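Local coordinates for putative ribosomal N-acetyltransferase YdaF (Bacillus subtilis, PDB 1NSL), which is a putative acetyltransferase of the GNAT family that may acetylate the N-termini of ribosomal proteins, which would make acetyl-CoA its likely donor, at residues Asn92-Ile97 and Leu128-Ile133; Val145-Gly150 and Val171-Leu176; Arg23-Ile28 and Asn44-Asp49. One frame throughout, in Å; residues are numbered along the deposited sequence.

Contact 1: Asn92-Ile97 and Leu128-Ile133; sequences NRKAEI and LNRVAI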
ATOM      1  N   ASN C  92      19.588 -19.641   3.732  1.00 28.74           N
ATOM      2  CA  ASN C  92      20.473 -20.497   4.510  1.00 28.31           C
ATOM      3  C   ASN C  92      19.735 -21.693   5.067  1.00 27.94           C
ATOM      4  O   ASN C  92      20.291 -22.514   5.779  1.00 26.84           O
ATOM      5  CB  ASN C  92      21.186 -19.710   5.597  1.00 29.08           C
ATOM      6  CG  ASN C  92      21.983 -18.563   5.037  1.00 28.92           C
ATOM      7  OD1 ASN C  92      22.976 -18.746   4.308  1.00 29.75           O
ATOM      8  ND2 ASN C  92      21.541 -17.369   5.351  1.00 27.98           N
ATOM      9  N   ARG C  93      18.448 -21.753   4.763  1.00 27.82           N
ATOM     10  CA  ARG C  93      17.690 -22.906   5.123  1.00 28.39           C
ATOM     11  C   ARG C  93      17.510 -23.073   6.623  1.00 28.55           C
ATOM     12  O   ARG C  93      17.494 -24.202   7.123  1.00 28.12           O
ATOM     13  CB  ARG C  93      18.405 -24.121   4.550  1.00 28.53           C
ATOM     14  CG  ARG C  93      18.420 -24.144   3.019  1.00 29.54           C
ATOM     15  CD  ARG C  93      19.104 -25.359   2.394  1.00 31.16           C
ATOM     16  NE  ARG C  93      18.755 -25.412   0.978  1.00 36.08           N
ATOM     17  CZ  ARG C  93      19.051 -26.395   0.132  1.00 35.77           C
ATOM     18  NH1 ARG C  93      18.683 -26.302  -1.141  1.00 36.70           N
ATOM     19  NH2 ARG C  93      19.724 -27.452   0.543  1.00 35.21           N
ATOM     20  N   LYS C  94      17.319 -21.965   7.333  1.00 28.69           N
ATOM     21  CA  LYS C  94      17.228 -22.036   8.788  1.00 29.14           C
ATOM     22  C   LYS C  94      16.190 -21.109   9.369  1.00 30.43           C
ATOM     23  O   LYS C  94      15.707 -20.210   8.681  1.00 31.66           O
ATOM     24  CB  LYS C  94      18.552 -21.605   9.370  1.00 28.69           C
ATOM     25  CG  LYS C  94      18.943 -20.215   9.033  1.00 25.24           C
ATOM     26  CD  LYS C  94      20.218 -19.827   9.792  1.00 22.45           C
ATOM     27  CE  LYS C  94      20.672 -18.402   9.414  1.00 20.18           C
ATOM     28  NZ  LYS C  94      21.917 -18.107  10.111  1.00 21.55           N
ATOM     29  N   ALA C  95      15.886 -21.244  10.652  1.00 30.26           N
ATOM     30  CA  ALA C  95      14.861 -20.356  11.226  1.00 30.65           C
ATOM     31  C   ALA C  95      14.967 -20.410  12.744  1.00 30.80           C
ATOM     32  O   ALA C  95      15.684 -21.252  13.247  1.00 32.85           O
ATOM     33  CB  ALA C  95      13.498 -20.832  10.774  1.00 29.75           C
ATOM     34  N   GLU C  96      14.295 -19.550  13.484  1.00 30.33           N
ATOM     35  CA  GLU C  96      14.222 -19.746  14.937  1.00 31.69           C
ATOM     36  C   GLU C  96      12.819 -19.986  15.547  1.00 32.18           C
ATOM     37  O   GLU C  96      11.803 -19.641  14.930  1.00 33.35           O
ATOM     38  CB  GLU C  96      14.839 -18.593  15.618  1.00 31.47           C
ATOM     39  CG  GLU C  96      16.040 -18.149  14.842  1.00 35.26           C
ATOM     40  CD  GLU C  96      16.605 -16.895  15.418  1.00 37.19           C
ATOM     41  OE1 GLU C  96      16.168 -16.535  16.541  1.00 39.54           O
ATOM     42  OE2 GLU C  96      17.460 -16.289  14.749  1.00 38.35           O
ATOM     43  N   ILE C  97      12.767 -20.620  16.730  1.00 31.73           N
ATOM     44  CA  ILE C  97      11.500 -20.835  17.444  1.00 30.85           C
ATOM     45  C   ILE C  97      11.361 -20.046  18.756  1.00 29.80           C
ATOM     46  O   ILE C  97      12.309 -19.866  19.484  1.00 28.65           O
ATOM     47  CB  ILE C  97      11.258 -22.329  17.644  1.00 31.98           C
ATOM     48  CG1 ILE C  97      10.913 -22.954  16.278  1.00 31.82           C
ATOM     49  CG2 ILE C  97      10.150 -22.636  18.709  1.00 29.40           C
ATOM     50  CD1 ILE C  97      10.734 -24.440  16.330  1.00 29.39           C
ATOM     51  N   LEU C 128      13.733 -26.994   5.912  1.00 29.40           N
ATOM     52  CA  LEU C 128      14.864 -26.277   6.469  1.00 28.66           C
ATOM     53  C   LEU C 128      15.892 -27.245   6.935  1.00 27.87           C
ATOM     54  O   LEU C 128      15.586 -28.401   7.212  1.00 26.57           O
ATOM     55  CB  LEU C 128      14.469 -25.494   7.736  1.00 28.80           C
ATOM     56  CG  LEU C 128      13.386 -24.456   7.497  1.00 29.44           C
ATOM     57  CD1 LEU C 128      13.391 -23.476   8.601  1.00 27.19           C
ATOM     58  CD2 LEU C 128      13.673 -23.788   6.163  1.00 28.40           C
ATOM     59  N   ASN C 129      17.096 -26.727   7.134  1.00 27.45           N
ATOM     60  CA  ASN C 129      18.192 -27.549   7.600  1.00 27.04           C
ATOM     61  C   ASN C 129      18.483 -27.295   9.071  1.00 26.69           C
ATOM     62  O   ASN C 129      18.840 -28.191   9.833  1.00 27.33           O
ATOM     63  CB  ASN C 129      19.432 -27.307   6.752  1.00 26.56           C
ATOM     64  CG  ASN C 129      20.571 -28.189   7.143  1.00 26.78           C
ATOM     65  OD1 ASN C 129      21.591 -27.718   7.665  1.00 27.25           O
ATOM     66  ND2 ASN C 129      20.414 -29.488   6.904  1.00 25.64           N
ATOM     67  N   ARG C 130      18.266 -26.081   9.499  1.00 25.74           N
ATOM     68  CA  ARG C 130      18.671 -25.745  10.833  1.00 25.70           C
ATOM     69  C   ARG C 130      17.475 -25.175  11.577  1.00 25.49           C
ATOM     70  O   ARG C 130      16.641 -24.547  11.004  1.00 26.49           O
ATOM     71  CB  ARG C 130      19.811 -24.730  10.694  1.00 25.34           C
ATOM     72  CG  ARG C 130      20.116 -23.914  11.911  1.00 26.00           C
ATOM     73  CD  ARG C 130      21.276 -22.925  11.762  1.00 25.80           C
ATOM     74  NE  ARG C 130      21.206 -21.974  12.880  1.00 28.28           N
ATOM     75  CZ  ARG C 130      21.832 -22.150  14.026  1.00 27.95           C
ATOM     76  NH1 ARG C 130      22.596 -23.220  14.181  1.00 28.95           N
ATOM     77  NH2 ARG C 130      21.714 -21.269  15.002  1.00 26.30           N
ATOM     78  N   VAL C 131      17.321 -25.420  12.846  1.00 25.62           N
ATOM     79  CA  VAL C 131      16.281 -24.689  13.545  1.00 26.40           C
ATOM     80  C   VAL C 131      16.892 -24.250  14.856  1.00 27.66           C
ATOM     81  O   VAL C 131      17.626 -25.050  15.491  1.00 28.65           O
ATOM     82  CB  VAL C 131      15.075 -25.537  13.758  1.00 26.09           C
ATOM     83  CG1 VAL C 131      14.360 -25.100  14.928  1.00 24.94           C
ATOM     84  CG2 VAL C 131      14.190 -25.397  12.552  1.00 26.58           C
ATOM     85  N   ALA C 132      16.705 -23.000  15.277  1.00 27.14           N
ATOM     86  CA  ALA C 132      17.319 -22.671  16.571  1.00 27.34           C
ATOM     87  C   ALA C 132      16.320 -22.210  17.580  1.00 27.93           C
ATOM     88  O   ALA C 132      15.192 -21.840  17.228  1.00 28.85           O
ATOM     89  CB  ALA C 132      18.400 -21.646  16.415  1.00 26.33           C
ATOM     90  N   ILE C 133      16.721 -22.231  18.835  1.00 27.64           N
ATOM     91  CA  ILE C 133      15.908 -21.658  19.877  1.00 27.93           C
ATOM     92  C   ILE C 133      16.826 -20.888  20.801  1.00 28.84           C
ATOM     93  O   ILE C 133      17.906 -21.347  21.164  1.00 29.11           O
ATOM     94  CB  ILE C 133      15.249 -22.741  20.704  1.00 27.71           C
ATOM     95  CG1 ILE C 133      14.007 -23.315  20.026  1.00 27.98           C
ATOM     96  CG2 ILE C 133      14.878 -22.221  22.087  1.00 27.37           C
ATOM     97  CD1 ILE C 133      13.526 -24.638  20.742  1.00 23.68           C
TER
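K94 runs alongside R130, with K94 CB 3.6 Å from R130 CB and K94 CD 3.8 Å from R130 CD. Both chains are extended and point the same way from one face of the sheet. They start on neighbouring parallel strands, 94-101 and 130-136, joined through helix 110-124 as a beta-alpha-beta unit. These are the central pair of the GNAT fold. In relatives the two strands splay apart further along, where the pantetheine arm of acetyl-CoA binds. K94 CG sits between its own backbone N and carbonyl carbon (chi1 61°), and from there the chain rises beside R130. The two ends find separate partners. R130 NH1 forms a salt bridge with E154 and also bonds R158 O of the second subunit, while K94 NZ makes a weak bond to G160 O of that subunit.

On the face of A95, I97, V131 and I133 the contacts are apolar. A95 CB touches L128 CD1. I97 CD1 meets V131 CG1 at 3.9 Å, while I97 CB meets I133 CG1 at 3.8 Å. C115, L118 and I119 of helix 110-124 also pack on I97.

At the start of the pair, R93 and K94 both face D89 in a G1 beta bulge. R93 O accepts two bonds, from N129 N and R130 N. Further along, A132 bonds to the residues flanking E96, as in a regular parallel sheet. A132 N reaches A95 O at 2.9 Å. I97 N meets A132 O at 2.8 Å, nearly in line with the C=O bond (170°).

Contact 2: Val145-Gly150 and Val171-Leu176; sequences VPERIG and VYYSLL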
ATOM      1  N   VAL C 145      13.370 -26.366  27.295  1.00 32.64           N
ATOM      2  CA  VAL C 145      12.682 -26.939  26.177  1.00 33.16           C
ATOM      3  C   VAL C 145      13.582 -27.542  25.096  1.00 33.28           C
ATOM      4  O   VAL C 145      13.426 -28.689  24.719  1.00 34.22           O
ATOM      5  CB  VAL C 145      11.599 -26.038  25.628  1.00 33.38           C
ATOM      6  CG1 VAL C 145      11.194 -26.497  24.205  1.00 28.80           C
ATOM      7  CG2 VAL C 145      10.429 -26.129  26.591  1.00 33.20           C
ATOM      8  N   PRO C 146      14.548 -26.777  24.648  1.00 32.22           N
ATOM      9  CA  PRO C 146      15.497 -27.258  23.650  1.00 31.36           C
ATOM     10  C   PRO C 146      16.239 -28.528  24.132  1.00 30.01           C
ATOM     11  O   PRO C 146      16.357 -29.504  23.415  1.00 29.67           O
ATOM     12  CB  PRO C 146      16.504 -26.110  23.566  1.00 31.38           C
ATOM     13  CG  PRO C 146      15.775 -24.960  24.068  1.00 32.32           C
ATOM     14  CD  PRO C 146      14.818 -25.413  25.117  1.00 31.85           C
ATOM     15  N   GLU C 147      16.741 -28.483  25.344  1.00 28.69           N
ATOM     16  CA  GLU C 147      17.565 -29.551  25.861  1.00 29.04           C
ATOM     17  C   GLU C 147      16.826 -30.881  25.962  1.00 28.63           C
ATOM     18  O   GLU C 147      17.448 -31.911  25.847  1.00 28.32           O
ATOM     19  CB  GLU C 147      18.157 -29.193  27.222  1.00 28.91           C
ATOM     20  CG  GLU C 147      19.157 -28.033  27.245  1.00 32.16           C
ATOM     21  CD  GLU C 147      19.488 -27.523  28.673  1.00 35.73           C
ATOM     22  OE1 GLU C 147      20.648 -27.608  29.119  1.00 35.78           O
ATOM     23  OE2 GLU C 147      18.591 -27.017  29.378  1.00 38.26           O
ATOM     24  N   ARG C 148      15.509 -30.822  26.152  1.00 28.67           N
ATOM     25  CA  ARG C 148      14.623 -31.970  26.286  1.00 27.90           C
ATOM     26  C   ARG C 148      14.446 -32.490  24.859  1.00 28.16           C
ATOM     27  O   ARG C 148      14.556 -33.670  24.626  1.00 29.52           O
ATOM     28  CB  ARG C 148      13.273 -31.557  26.954  1.00 27.31           C
ATOM     29  CG  ARG C 148      12.327 -32.633  27.442  1.00 25.16           C
ATOM     30  CD  ARG C 148      10.961 -32.601  26.794  1.00 27.94           C
ATOM     31  NE  ARG C 148       9.772 -32.535  27.673  1.00 27.16           N
ATOM     32  CZ  ARG C 148       8.900 -33.520  27.848  1.00 25.12           C
ATOM     33  NH1 ARG C 148       9.075 -34.689  27.282  1.00 26.62           N
ATOM     34  NH2 ARG C 148       7.856 -33.362  28.620  1.00 25.57           N
ATOM     35  N   ILE C 149      14.227 -31.655  23.873  1.00 27.24           N
ATOM     36  CA  ILE C 149      14.119 -32.234  22.539  1.00 27.84           C
ATOM     37  C   ILE C 149      15.512 -32.637  21.904  1.00 27.58           C
ATOM     38  O   ILE C 149      15.580 -33.217  20.806  1.00 26.79           O
ATOM     39  CB  ILE C 149      13.365 -31.265  21.639  1.00 28.27           C
ATOM     40  CG1 ILE C 149      11.914 -31.142  22.054  1.00 28.79           C
ATOM     41  CG2 ILE C 149      13.440 -31.654  20.145  1.00 30.26           C
ATOM     42  CD1 ILE C 149      11.371 -29.822  21.595  1.00 27.81           C
ATOM     43  N   GLY C 150      16.616 -32.330  22.571  1.00 26.80           N
ATOM     44  CA  GLY C 150      17.891 -32.623  21.966  1.00 27.37           C
ATOM     45  C   GLY C 150      18.619 -31.654  21.023  1.00 27.96           C
ATOM     46  O   GLY C 150      19.439 -32.096  20.192  1.00 28.02           O
ATOM     47  N   VAL C 171      21.465 -17.401  25.520  1.00 29.48           N
ATOM     48  CA  VAL C 171      22.181 -18.555  25.044  1.00 30.39           C
ATOM     49  C   VAL C 171      21.447 -19.184  23.830  1.00 30.87           C
ATOM     50  O   VAL C 171      20.225 -19.296  23.842  1.00 31.07           O
ATOM     51  CB  VAL C 171      22.288 -19.566  26.098  1.00 30.63           C
ATOM     52  CG1 VAL C 171      20.939 -19.903  26.592  1.00 32.25           C
ATOM     53  CG2 VAL C 171      22.935 -20.781  25.528  1.00 31.08           C
ATOM     54  N   TYR C 172      22.177 -19.586  22.788  1.00 30.50           N
ATOM     55  CA  TYR C 172      21.553 -20.142  21.612  1.00 30.09           C
ATOM     56  C   TYR C 172      21.599 -21.653  21.652  1.00 30.27           C
ATOM     57  O   TYR C 172      22.530 -22.186  22.208  1.00 30.16           O
ATOM     58  CB  TYR C 172      22.333 -19.664  20.392  1.00 30.68           C
ATOM     59  CG  TYR C 172      21.868 -18.344  20.025  1.00 30.68           C
ATOM     60  CD1 TYR C 172      22.212 -17.257  20.777  1.00 33.68           C
ATOM     61  CD2 TYR C 172      20.950 -18.179  19.031  1.00 32.75           C
ATOM     62  CE1 TYR C 172      21.682 -16.006  20.499  1.00 34.21           C
ATOM     63  CE2 TYR C 172      20.438 -16.948  18.754  1.00 33.63           C
ATOM     64  CZ  TYR C 172      20.814 -15.874  19.493  1.00 33.65           C
ATOM     65  OH  TYR C 172      20.299 -14.649  19.226  1.00 38.79           O
ATOM     66  N   TYR C 173      20.607 -22.310  21.029  1.00 29.58           N
ATOM     67  CA  TYR C 173      20.540 -23.756  20.842  1.00 28.86           C
ATOM     68  C   TYR C 173      20.095 -24.101  19.395  1.00 28.59           C
ATOM     69  O   TYR C 173      19.271 -23.403  18.856  1.00 29.32           O
ATOM     70  CB  TYR C 173      19.495 -24.357  21.765  1.00 28.73           C
ATOM     71  CG  TYR C 173      19.744 -24.422  23.266  1.00 29.17           C
ATOM     72  CD1 TYR C 173      19.271 -23.435  24.091  1.00 27.21           C
ATOM     73  CD2 TYR C 173      20.359 -25.528  23.864  1.00 31.11           C
ATOM     74  CE1 TYR C 173      19.408 -23.499  25.459  1.00 28.98           C
ATOM     75  CE2 TYR C 173      20.514 -25.621  25.271  1.00 30.15           C
ATOM     76  CZ  TYR C 173      20.020 -24.582  26.062  1.00 31.86           C
ATOM     77  OH  TYR C 173      20.153 -24.583  27.444  1.00 31.37           O
ATOM     78  N   SER C 174      20.571 -25.205  18.792  1.00 28.10           N
ATOM     79  CA  SER C 174      20.211 -25.539  17.407  1.00 27.26           C
ATOM     80  C   SER C 174      20.106 -27.037  17.096  1.00 27.83           C
ATOM     81  O   SER C 174      20.830 -27.857  17.622  1.00 27.55           O
ATOM     82  CB  SER C 174      21.206 -24.939  16.435  1.00 26.40           C
ATOM     83  OG  SER C 174      22.468 -25.425  16.752  1.00 24.97           O
ATOM     84  N   LEU C 175      19.200 -27.367  16.191  1.00 27.16           N
ATOM     85  CA  LEU C 175      18.968 -28.715  15.841  1.00 25.91           C
ATOM     86  C   LEU C 175      19.205 -28.850  14.329  1.00 26.10           C
ATOM     87  O   LEU C 175      18.639 -28.116  13.528  1.00 24.85           O
ATOM     88  CB  LEU C 175      17.556 -29.094  16.279  1.00 25.38           C
ATOM     89  CG  LEU C 175      17.069 -30.483  15.845  1.00 25.68           C
ATOM     90  CD1 LEU C 175      18.107 -31.572  16.054  1.00 23.46           C
ATOM     91  CD2 LEU C 175      15.798 -30.838  16.553  1.00 24.47           C
ATOM     92  N   LEU C 176      20.084 -29.772  13.931  1.00 26.55           N
ATOM     93  CA  LEU C 176      20.333 -29.894  12.515  1.00 26.15           C
ATOM     94  C   LEU C 176      19.500 -30.993  11.977  1.00 26.62           C
ATOM     95  O   LEU C 176      19.524 -32.063  12.505  1.00 27.29           O
ATOM     96  CB  LEU C 176      21.782 -30.147  12.249  1.00 25.19           C
ATOM     97  CG  LEU C 176      22.690 -29.124  12.901  1.00 24.56           C
ATOM     98  CD1 LEU C 176      23.911 -28.919  12.083  1.00 24.90           C
ATOM     99  CD2 LEU C 176      22.007 -27.804  13.048  1.00 27.22           C
TER
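Helix 140-149 belongs to the crossover from strand 130-136 to strand 152-163, and its last turns lie over strand 166-176, which sits between those two in the sheet. P146 and Y173 form the centre of this helix-on-sheet packing. The helix and strand segments run in similar directions, with axes 9.1 Å apart at their closest. The CB atoms of P146, Y173 and L175 point across the interface.

P146 CB rests over one face of the Y173 ring, 3.9 Å from its centroid and 20° off the normal. This is a CH-pi contact. P146 CG lies near Y173 CD1, toward the rim. The ring's CG stands beside the backbone N of Y173 (chi1 -71°). This turns the ring so that P146 lies over its face and its CE2 and OH end reaches E147. There E147 CG approaches Y173 CE2, and its carboxylate plane is turned 51° from the ring. The carboxylate and Y173 OH are close, but the angle is poor for a hydrogen bond. Y173 OH bonds instead to R143 NH1, one turn earlier in the helix.

Toward the helix end the packing thins. I149 CG2 is 4.4 Å from L175 CD2, and G150 O is 4.4 Å from L175 CD1. G150 has positive phi and leaves the helix here. F151, the next residue, packs on P146, Y173 and L175.

The chemistry is mixed: CH-pi and apolar contact hold the ring, R143 satisfies the phenol oxygen, and the E147 carboxylate stands near that oxygen without bonding to it.

Contact 3: Arg23-Ile28 and Asn44-Asp49; sequences RLAELI and NPSSAD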
ATOM      1  N   ARG C  23      -8.737 -11.869  24.643  1.00 27.59           N
ATOM      2  CA  ARG C  23      -8.055 -12.904  25.420  1.00 27.67           C
ATOM      3  C   ARG C  23      -6.535 -12.803  25.379  1.00 26.82           C
ATOM      4  O   ARG C  23      -5.894 -12.980  26.402  1.00 27.44           O
ATOM      5  CB  ARG C  23      -8.542 -14.316  25.082  1.00 28.43           C
ATOM      6  CG  ARG C  23      -9.988 -14.530  25.538  1.00 33.96           C
ATOM      7  CD  ARG C  23     -10.654 -15.926  25.244  1.00 40.52           C
ATOM      8  NE  ARG C  23     -12.082 -16.031  25.654  1.00 40.31           N
ATOM      9  CZ  ARG C  23     -12.814 -17.157  25.562  1.00 42.09           C
ATOM     10  NH1 ARG C  23     -14.090 -17.176  25.957  1.00 42.15           N
ATOM     11  NH2 ARG C  23     -12.269 -18.282  25.090  1.00 42.44           N
ATOM     12  N   LEU C  24      -5.952 -12.503  24.223  1.00 25.36           N
ATOM     13  CA  LEU C  24      -4.518 -12.359  24.145  1.00 23.95           C
ATOM     14  C   LEU C  24      -4.049 -11.199  25.032  1.00 24.02           C
ATOM     15  O   LEU C  24      -3.150 -11.340  25.843  1.00 23.46           O
ATOM     16  CB  LEU C  24      -4.089 -12.107  22.710  1.00 23.67           C
ATOM     17  CG  LEU C  24      -2.585 -12.042  22.471  1.00 22.58           C
ATOM     18  CD1 LEU C  24      -2.011 -13.345  22.873  1.00 23.56           C
ATOM     19  CD2 LEU C  24      -2.269 -11.813  21.049  1.00 21.74           C
ATOM     20  N   ALA C  25      -4.658 -10.046  24.879  1.00 23.87           N
ATOM     21  CA  ALA C  25      -4.228  -8.889  25.634  1.00 24.24           C
ATOM     22  C   ALA C  25      -4.329  -9.127  27.144  1.00 24.82           C
ATOM     23  O   ALA C  25      -3.466  -8.737  27.919  1.00 24.52           O
ATOM     24  CB  ALA C  25      -5.058  -7.656  25.223  1.00 23.75           C
ATOM     25  N   GLU C  26      -5.384  -9.783  27.576  1.00 26.03           N
ATOM     26  CA  GLU C  26      -5.543 -10.003  29.003  1.00 27.55           C
ATOM     27  C   GLU C  26      -4.465 -10.962  29.486  1.00 26.71           C
ATOM     28  O   GLU C  26      -3.817 -10.746  30.512  1.00 26.38           O
ATOM     29  CB  GLU C  26      -6.937 -10.531  29.277  1.00 28.72           C
ATOM     30  CG  GLU C  26      -7.233 -11.016  30.678  1.00 32.02           C
ATOM     31  CD  GLU C  26      -8.688 -11.435  30.759  1.00 38.02           C
ATOM     32  OE1 GLU C  26      -9.287 -11.658  29.668  1.00 39.70           O
ATOM     33  OE2 GLU C  26      -9.249 -11.500  31.881  1.00 41.75           O
ATOM     34  N   LEU C  27      -4.242 -12.004  28.708  1.00 25.90           N
ATOM     35  CA  LEU C  27      -3.192 -12.954  29.039  1.00 25.57           C
ATOM     36  C   LEU C  27      -1.847 -12.226  29.068  1.00 25.18           C
ATOM     37  O   LEU C  27      -0.917 -12.607  29.761  1.00 24.68           O
ATOM     38  CB  LEU C  27      -3.148 -14.024  27.969  1.00 25.05           C
ATOM     39  CG  LEU C  27      -3.245 -15.500  28.243  1.00 25.62           C
ATOM     40  CD1 LEU C  27      -4.112 -15.818  29.386  1.00 26.93           C
ATOM     41  CD2 LEU C  27      -3.899 -16.020  27.000  1.00 29.17           C
ATOM     42  N   ILE C  28      -1.734 -11.144  28.329  1.00 24.77           N
ATOM     43  CA  ILE C  28      -0.438 -10.535  28.304  1.00 24.38           C
ATOM     44  C   ILE C  28      -0.227  -9.610  29.477  1.00 24.98           C
ATOM     45  O   ILE C  28       0.896  -9.459  29.932  1.00 24.84           O
ATOM     46  CB  ILE C  28      -0.175  -9.827  26.991  1.00 24.19           C
ATOM     47  CG1 ILE C  28       0.257 -10.861  25.946  1.00 23.46           C
ATOM     48  CG2 ILE C  28       0.913  -8.817  27.156  1.00 22.70           C
ATOM     49  CD1 ILE C  28       0.397 -10.311  24.569  1.00 20.42           C
ATOM     50  N   ASN C  44       5.595  -1.553  25.848  1.00 44.08           N
ATOM     51  CA  ASN C  44       4.384  -0.782  26.055  1.00 43.20           C
ATOM     52  C   ASN C  44       3.420  -1.843  25.547  1.00 42.39           C
ATOM     53  O   ASN C  44       3.131  -1.937  24.331  1.00 42.01           O
ATOM     54  CB  ASN C  44       4.343   0.474  25.188  1.00 43.42           C
ATOM     55  N   PRO C  45       2.899  -2.594  26.513  1.00 41.37           N
ATOM     56  CA  PRO C  45       2.188  -3.845  26.265  1.00 40.80           C
ATOM     57  C   PRO C  45       0.910  -3.642  25.505  1.00 40.35           C
ATOM     58  O   PRO C  45       0.654  -2.605  24.906  1.00 41.40           O
ATOM     59  CB  PRO C  45       1.884  -4.380  27.667  1.00 40.87           C
ATOM     60  CG  PRO C  45       2.596  -3.441  28.623  1.00 41.69           C
ATOM     61  CD  PRO C  45       2.814  -2.157  27.914  1.00 41.11           C
ATOM     62  N   SER C  46       0.080  -4.655  25.563  1.00 39.08           N
ATOM     63  CA  SER C  46      -1.131  -4.711  24.793  1.00 37.85           C
ATOM     64  C   SER C  46      -2.144  -3.608  24.941  1.00 36.30           C
ATOM     65  O   SER C  46      -1.964  -2.627  25.683  1.00 36.79           O
ATOM     66  CB  SER C  46      -1.793  -6.003  25.184  1.00 39.01           C
ATOM     67  OG  SER C  46      -1.228  -6.428  26.418  1.00 39.31           O
ATOM     68  N   SER C  47      -3.241  -3.849  24.240  1.00 34.16           N
ATOM     69  CA  SER C  47      -4.373  -2.966  24.100  1.00 32.05           C
ATOM     70  C   SER C  47      -5.212  -3.763  23.158  1.00 31.71           C
ATOM     71  O   SER C  47      -4.866  -3.895  22.018  1.00 31.95           O
ATOM     72  CB  SER C  47      -3.963  -1.695  23.400  1.00 31.22           C
ATOM     73  OG  SER C  47      -5.006  -1.268  22.556  1.00 27.62           O
ATOM     74  N   ALA C  48      -6.298  -4.344  23.626  1.00 31.88           N
ATOM     75  CA  ALA C  48      -7.116  -5.227  22.781  1.00 31.57           C
ATOM     76  C   ALA C  48      -7.435  -4.657  21.396  1.00 32.05           C
ATOM     77  O   ALA C  48      -7.619  -5.424  20.465  1.00 32.50           O
ATOM     78  CB  ALA C  48      -8.405  -5.644  23.495  1.00 31.78           C
ATOM     79  N   ASP C  49      -7.522  -3.329  21.252  1.00 31.45           N
ATOM     80  CA  ASP C  49      -7.726  -2.750  19.941  1.00 30.95           C
ATOM     81  C   ASP C  49      -6.506  -2.919  19.054  1.00 29.55           C
ATOM     82  O   ASP C  49      -6.604  -3.331  17.929  1.00 29.59           O
ATOM     83  CB  ASP C  49      -8.065  -1.277  20.079  1.00 31.88           C
ATOM     84  CG  ASP C  49      -9.510  -1.064  20.411  1.00 33.45           C
ATOM     85  OD1 ASP C  49     -10.113  -0.171  19.804  1.00 35.20           O
ATOM     86  OD2 ASP C  49     -10.142  -1.754  21.248  1.00 37.61           O
TER
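A25 and S46 meet where helix 21-30 passes the loop leading into helix 48-65. Each has 57 Å² of its surface buried by the other segment. The two side chains face each other, with A25 CB 3.7 Å from S46 CB. A25 is small, and the loop backbone comes close to it. A25 CB also lies 3.9 Å from A48 N and 4.3 Å from A48 CB, at the first turn of the second helix.

I28 is one turn further along helix 21-30 and contributes on the same side. Its CG2 branch is anti to its backbone N and touches S46 OG at 3.3 Å. S46 OG is thus set between I28 CG2 and the A25 carbonyl, whose oxygen is 3.5 Å away. That pair is not a hydrogen bond.

In the GNAT fold these two helices follow an early strand of the main sheet, here strand 11-15, and in relatives they often border the acceptor-substrate site. Residues 44-47 lead into helix 48-65 and pass beside helix 21-30. S47 turns away from A25 and serves as the N-cap of helix 48-65, its OG bonded to T50 N. A48, the next residue, lies beside A25. Y51 of the same helix packs on both I28 and S46. I28 also packs on W100 of strand 94-101 and on F40 of a loop.

Overall arrangement
Along the chain contact 3 comes first, then contact 1, then contact 2, each closing before the next opens. Contacts 1 and 2 are neighbours, with centres 11 Å apart. They share one sheet, because strands 130-136 and 166-176 lie side by side: I133 N reaches Y173 O at 2.8 Å, probably as a hydrogen bond. Both also touch the second subunit, so this part of the sheet lies at a subunit interface of the hexamer. Contact 3 lies on the opposite side of the chain's centre. Its centre is about 29 Å from each of the others, and no other chain touches it. Strand 94-101 bridges the fold, starting in contact 1 and bringing W100 against contact 3.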